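Long-range contact in glycoside Hydrolase (Bacteroides uniformis, PDB 5TA0), which probably cleaves agarose-derived galactan chains as a glycoside hydrolase, here an engineered variant holding a neoagarooctaose ligand: residues 45-57 and 70-84. Residues are numbered along the deposited sequence; the frame is centred on the assembly and turned at random. Where two conformers were deposited one is given.
With AAL (3,6-anhydro-alpha-L-galactopyranose), chain C; EDO (1,2-ethanediol), chain J.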
# COMPACT_ATOMS: atom_id res chain seq x y z
N ARG A 45 11.12 5.94 -6.19
CA ARG A 45 10.05 6.89 -6.52
C ARG A 45 8.93 6.27 -7.36
O ARG A 45 7.78 6.45 -7.05
CB ARG A 45 10.56 8.20 -7.14
CG ARG A 45 11.32 9.09 -6.19
CD ARG A 45 11.61 10.43 -6.82
NE ARG A 45 10.42 11.23 -7.11
CZ ARG A 45 9.76 12.00 -6.25
NH1 ARG A 45 10.15 12.12 -4.97
NH2 ARG A 45 8.70 12.69 -6.69
N PRO A 46 9.25 5.50 -8.41
CA PRO A 46 8.14 4.89 -9.16
C PRO A 46 7.23 3.99 -8.33
O PRO A 46 5.99 4.01 -8.53
CB PRO A 46 8.86 4.12 -10.28
CG PRO A 46 10.13 4.91 -10.46
CD PRO A 46 10.54 5.31 -9.11
N LYS A 47 7.80 3.22 -7.41
CA LYS A 47 7.03 2.33 -6.56
C LYS A 47 6.11 3.04 -5.58
O LYS A 47 5.09 2.47 -5.19
CB LYS A 47 7.99 1.43 -5.76
CG LYS A 47 7.34 0.19 -5.21
CD LYS A 47 8.41 -0.84 -4.89
CE LYS A 47 9.21 -0.50 -3.65
NZ LYS A 47 10.14 -1.60 -3.23
N PHE A 48 6.48 4.26 -5.17
CA PHE A 48 5.81 4.97 -4.07
C PHE A 48 5.17 6.31 -4.42
O PHE A 48 4.10 6.64 -3.85
CB PHE A 48 6.77 5.19 -2.91
CG PHE A 48 7.17 3.93 -2.21
CD1 PHE A 48 6.21 3.07 -1.67
CD2 PHE A 48 8.51 3.59 -2.07
CE1 PHE A 48 6.60 1.91 -0.99
CE2 PHE A 48 8.89 2.43 -1.40
CZ PHE A 48 7.93 1.59 -0.87
N ILE A 49 5.80 7.11 -5.27
CA ILE A 49 5.27 8.46 -5.59
C ILE A 49 4.56 8.37 -6.93
O ILE A 49 5.12 8.64 -8.00
CB ILE A 49 6.33 9.54 -5.58
CG1 ILE A 49 7.15 9.48 -4.28
CG2 ILE A 49 5.67 10.91 -5.81
CD1 ILE A 49 6.37 9.62 -2.99
N ASN A 50 3.30 7.97 -6.86
CA ASN A 50 2.54 7.63 -8.02
C ASN A 50 1.05 7.89 -7.75
O ASN A 50 0.68 8.28 -6.63
CB ASN A 50 2.82 6.19 -8.43
CG ASN A 50 2.49 5.23 -7.31
OD1 ASN A 50 1.35 5.28 -6.79
ND2 ASN A 50 3.43 4.39 -6.90
N PHE A 51 0.20 7.70 -8.77
CA PHE A 51 -1.25 7.81 -8.59
C PHE A 51 -1.97 6.96 -9.62
O PHE A 51 -1.35 6.40 -10.55
CB PHE A 51 -1.74 9.26 -8.54
CG PHE A 51 -1.76 10.02 -9.85
CD1 PHE A 51 -2.94 10.60 -10.33
CD2 PHE A 51 -0.60 10.25 -10.57
CE1 PHE A 51 -2.94 11.39 -11.48
CE2 PHE A 51 -0.61 11.02 -11.74
CZ PHE A 51 -1.78 11.57 -12.19
N HIS A 52 -3.29 6.84 -9.41
CA HIS A 52 -4.12 5.87 -10.14
C HIS A 52 -4.61 6.51 -11.42
O HIS A 52 -5.77 6.91 -11.53
CB HIS A 52 -5.27 5.43 -9.23
CG HIS A 52 -6.04 4.24 -9.72
ND1 HIS A 52 -6.70 4.20 -10.93
CD2 HIS A 52 -6.23 3.03 -9.16
CE1 HIS A 52 -7.28 3.02 -11.08
NE2 HIS A 52 -7.03 2.31 -10.00
N ALA A 53 -3.73 6.60 -12.42
CA ALA A 53 -3.98 7.29 -13.68
C ALA A 53 -3.16 6.62 -14.77
O ALA A 53 -2.43 5.68 -14.52
CB ALA A 53 -3.61 8.77 -13.55
N THR A 54 -3.34 7.10 -15.99
CA THR A 54 -2.49 6.69 -17.10
C THR A 54 -2.05 7.95 -17.82
O THR A 54 -2.67 9.02 -17.70
CB THR A 54 -3.24 5.79 -18.11
OG1 THR A 54 -4.41 6.48 -18.55
CG2 THR A 54 -3.62 4.47 -17.49
N ILE A 55 -0.97 7.82 -18.59
CA ILE A 55 -0.47 8.96 -19.39
C ILE A 55 -1.37 9.37 -20.54
O ILE A 55 -1.29 10.51 -21.00
CB ILE A 55 0.98 8.72 -19.90
CG1 ILE A 55 1.03 7.58 -20.93
CG2 ILE A 55 1.91 8.47 -18.74
CD1 ILE A 55 2.41 7.37 -21.53
N ASN A 56 -2.27 8.47 -20.96
CA ASN A 56 -3.06 8.67 -22.19
C ASN A 56 -4.53 8.96 -21.96
O ASN A 56 -5.26 9.18 -22.91
CB ASN A 56 -2.88 7.52 -23.19
CG ASN A 56 -3.23 6.17 -22.62
OD1 ASN A 56 -2.84 5.82 -21.50
ND2 ASN A 56 -3.96 5.39 -23.38
N GLU A 57 -5.00 8.98 -20.72
CA GLU A 57 -6.40 9.33 -20.49
C GLU A 57 -6.61 10.75 -21.09
O GLU A 57 -5.75 11.62 -20.96
CB GLU A 57 -6.81 9.16 -19.02
CG GLU A 57 -6.01 9.89 -17.99
CD GLU A 57 -6.61 9.73 -16.62
OE1 GLU A 57 -7.57 10.47 -16.36
OE2 GLU A 57 -6.14 8.87 -15.83
N ARG A 70 0.42 17.49 -18.06
CA ARG A 70 1.43 16.42 -17.90
C ARG A 70 2.79 16.98 -17.49
O ARG A 70 3.48 16.42 -16.64
CB ARG A 70 1.61 15.61 -19.16
CG ARG A 70 0.46 14.72 -19.53
CD ARG A 70 0.79 13.88 -20.76
NE ARG A 70 -0.40 13.20 -21.27
CZ ARG A 70 -1.36 13.74 -22.01
NH1 ARG A 70 -1.26 15.02 -22.39
NH2 ARG A 70 -2.41 13.03 -22.38
N ASP A 71 3.22 18.08 -18.12
CA ASP A 71 4.51 18.65 -17.77
C ASP A 71 4.56 19.13 -16.33
O ASP A 71 5.60 19.03 -15.66
CB ASP A 71 4.87 19.81 -18.71
CG ASP A 71 6.26 20.34 -18.46
OD1 ASP A 71 7.22 19.58 -18.66
OD2 ASP A 71 6.39 21.47 -17.98
N ASP A 72 3.45 19.66 -15.85
CA ASP A 72 3.40 20.16 -14.49
C ASP A 72 3.34 19.01 -13.47
O ASP A 72 4.17 18.90 -12.56
CB ASP A 72 2.24 21.13 -14.30
CG ASP A 72 2.40 22.00 -13.06
OD1 ASP A 72 1.76 21.71 -12.02
OD2 ASP A 72 3.19 22.97 -13.10
N LEU A 73 2.40 18.10 -13.64
CA LEU A 73 2.20 17.07 -12.64
C LEU A 73 3.20 15.94 -12.74
O LEU A 73 3.83 15.56 -11.74
CB LEU A 73 0.78 16.54 -12.72
CG LEU A 73 0.34 15.51 -11.68
CD1 LEU A 73 0.74 15.85 -10.25
CD2 LEU A 73 -1.17 15.30 -11.79
N ILE A 74 3.35 15.36 -13.93
CA ILE A 74 4.26 14.22 -14.08
C ILE A 74 5.73 14.69 -14.08
O ILE A 74 6.53 14.22 -13.27
CB ILE A 74 3.93 13.39 -15.34
CG1 ILE A 74 2.57 12.70 -15.20
CG2 ILE A 74 5.02 12.34 -15.58
CD1 ILE A 74 2.07 12.07 -16.49
N ARG A 75 6.08 15.60 -14.99
CA ARG A 75 7.50 15.96 -15.13
C ARG A 75 8.00 16.82 -13.97
O ARG A 75 8.97 16.45 -13.31
CB ARG A 75 7.76 16.61 -16.49
CG ARG A 75 9.25 16.81 -16.80
CD ARG A 75 9.90 18.07 -16.24
NE ARG A 75 9.15 19.31 -16.45
CZ ARG A 75 9.34 20.45 -15.76
NH1 ARG A 75 8.59 21.52 -16.03
NH2 ARG A 75 10.25 20.53 -14.80
N LYS A 76 7.35 17.95 -13.72
CA LYS A 76 7.86 18.88 -12.70
C LYS A 76 7.87 18.27 -11.29
O LYS A 76 8.84 18.44 -10.55
CB LYS A 76 7.06 20.19 -12.69
CG LYS A 76 7.54 21.15 -11.62
CD LYS A 76 6.91 22.52 -11.72
CE LYS A 76 5.60 22.59 -10.96
NZ LYS A 76 5.02 23.96 -11.04
N TYR A 77 6.83 17.52 -10.92
CA TYR A 77 6.81 16.90 -9.59
C TYR A 77 7.44 15.50 -9.57
O TYR A 77 7.65 14.95 -8.48
CB TYR A 77 5.40 16.89 -9.03
CG TYR A 77 4.91 18.28 -8.66
CD1 TYR A 77 5.50 18.99 -7.61
CD2 TYR A 77 3.87 18.87 -9.35
CE1 TYR A 77 5.05 20.27 -7.29
CE2 TYR A 77 3.40 20.13 -9.01
CZ TYR A 77 4.00 20.82 -7.98
OH TYR A 77 3.54 22.09 -7.65
N ASP A 78 7.74 14.94 -10.75
CA ASP A 78 8.35 13.58 -10.88
C ASP A 78 7.45 12.53 -10.23
O ASP A 78 7.79 11.88 -9.24
CB ASP A 78 9.77 13.52 -10.31
CG ASP A 78 10.52 12.28 -10.74
OD1 ASP A 78 10.52 12.00 -11.94
OD2 ASP A 78 11.14 11.63 -9.91
N VAL A 79 6.29 12.39 -10.85
CA VAL A 79 5.21 11.54 -10.36
C VAL A 79 4.94 10.44 -11.37
O VAL A 79 4.86 10.71 -12.57
CB VAL A 79 3.92 12.34 -10.10
CG1 VAL A 79 2.80 11.44 -9.60
CG2 VAL A 79 4.19 13.47 -9.12
N TYR A 80 4.75 9.21 -10.88
CA TYR A 80 4.64 8.04 -11.75
C TYR A 80 3.19 7.50 -11.81
O TYR A 80 2.33 7.87 -11.01
CB TYR A 80 5.65 6.96 -11.27
CG TYR A 80 7.06 7.50 -11.43
CD1 TYR A 80 7.62 8.39 -10.51
CD2 TYR A 80 7.81 7.17 -12.56
CE1 TYR A 80 8.88 8.94 -10.75
CE2 TYR A 80 9.06 7.73 -12.79
CZ TYR A 80 9.58 8.61 -11.89
OH TYR A 80 10.82 9.18 -12.14
N VAL A 81 2.96 6.65 -12.79
CA VAL A 81 1.66 6.00 -13.00
C VAL A 81 1.94 4.52 -13.27
O VAL A 81 3.09 4.17 -13.57
CB VAL A 81 0.84 6.66 -14.13
CG1 VAL A 81 0.52 8.10 -13.78
CG2 VAL A 81 1.56 6.60 -15.45
N GLY A 82 0.95 3.63 -13.20
CA GLY A 82 -0.45 3.89 -12.85
C GLY A 82 -1.24 2.60 -12.89
O GLY A 82 -0.67 1.50 -12.82
N ARG A 83 -2.55 2.73 -12.98
CA ARG A 83 -3.46 1.58 -12.96
C ARG A 83 -4.67 1.94 -13.78
O ARG A 83 -5.07 3.12 -13.80
CB ARG A 83 -3.87 1.23 -11.52
CG ARG A 83 -4.81 0.04 -11.34
CD ARG A 83 -4.76 -0.42 -9.90
NE ARG A 83 -5.57 -1.59 -9.57
CZ ARG A 83 -6.81 -1.58 -9.09
NH1 ARG A 83 -7.37 -2.72 -8.69
NH2 ARG A 83 -7.48 -0.46 -8.97
N GLU A 84 -5.24 0.97 -14.50
CA GLU A 84 -6.38 1.26 -15.35
C GLU A 84 -7.22 0.01 -15.58
O GLU A 84 -6.71 -1.04 -15.96
CB GLU A 84 -5.94 1.85 -16.70
CG GLU A 84 -6.85 2.91 -17.29
CD GLU A 84 -8.12 2.39 -17.92
OE1 GLU A 84 -9.18 3.03 -17.72
OE2 GLU A 84 -8.10 1.39 -18.64
C1 AAL C . -12.23 1.40 -8.52
C2 AAL C . -12.15 0.26 -9.55
C3 AAL C . -11.71 0.76 -10.92
C4 AAL C . -12.58 1.93 -11.33
C5 AAL C . -12.06 2.97 -10.39
C6 AAL C . -10.59 2.76 -10.47
O2 AAL C . -13.43 -0.37 -9.73
O3 AAL C . -10.42 1.37 -10.78
O4 AAL C . -12.24 2.31 -12.68
O5 AAL C . -12.49 2.70 -9.05
C1 EDO J . -5.38 2.08 -21.28
O1 EDO J . -4.41 2.93 -21.88
C2 EDO J . -4.71 1.24 -20.22
O2 EDO J . -3.92 0.22 -20.82
O HOH W 1 6.65 14.47 -5.87
O HOH W 2 5.50 3.31 -11.19
O HOH W 3 -7.20 4.80 -13.95
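In the first beta-alpha-beta unit of the barrel, strands 50-51 and 80-84 run parallel: Tyr80 N donates to Ile49 O (3.0 Å), and Phe51 N to Tyr80 O (3.1 Å). Where these strands reach the glycan pocket, Arg83 wraps His52. Arg83 CB lies over one face of the His52 ring, a CH-pi contact 3.8 Å from its centroid, while, with Arg83 CG anti to the backbone N (chi1 -179°), the extended chain carries NH2 round to the ring edge. Arg83 NH2 donates to His52 NE2 at 3.0 Å, within both flat groups' planes although these stand 81° apart, which fixes the ring's rotation; His52 CE1 then meets C6 of the anhydrogalactose at 3.4 Å. Replacing His52 by alanine would remove the acceptor of Arg83 NH2 and is likely to open a gap beside the sugar. At the start of the strands, away from the pocket, Pro46 CG sits over the centre of the Tyr80 ring, and Arg45 NH2 bonds Asp78 O (2.8 Å), Asp78 being the C-prime residue of the Schellman motif closing helix 69-76. Arg70 grips Ile55 O side-on through NE (2.8 Å) and NH2, both in the carbonyl plane. Phe51 CD2, CE2 and CZ meet Val79 CG1, Val81 CG1 and Leu73 CD2. Tyr414 of helix 411-416 also touches Phe51, Glu199 pairs with Arg83 NE, and strand 134-140 continues the sheet beyond Val81.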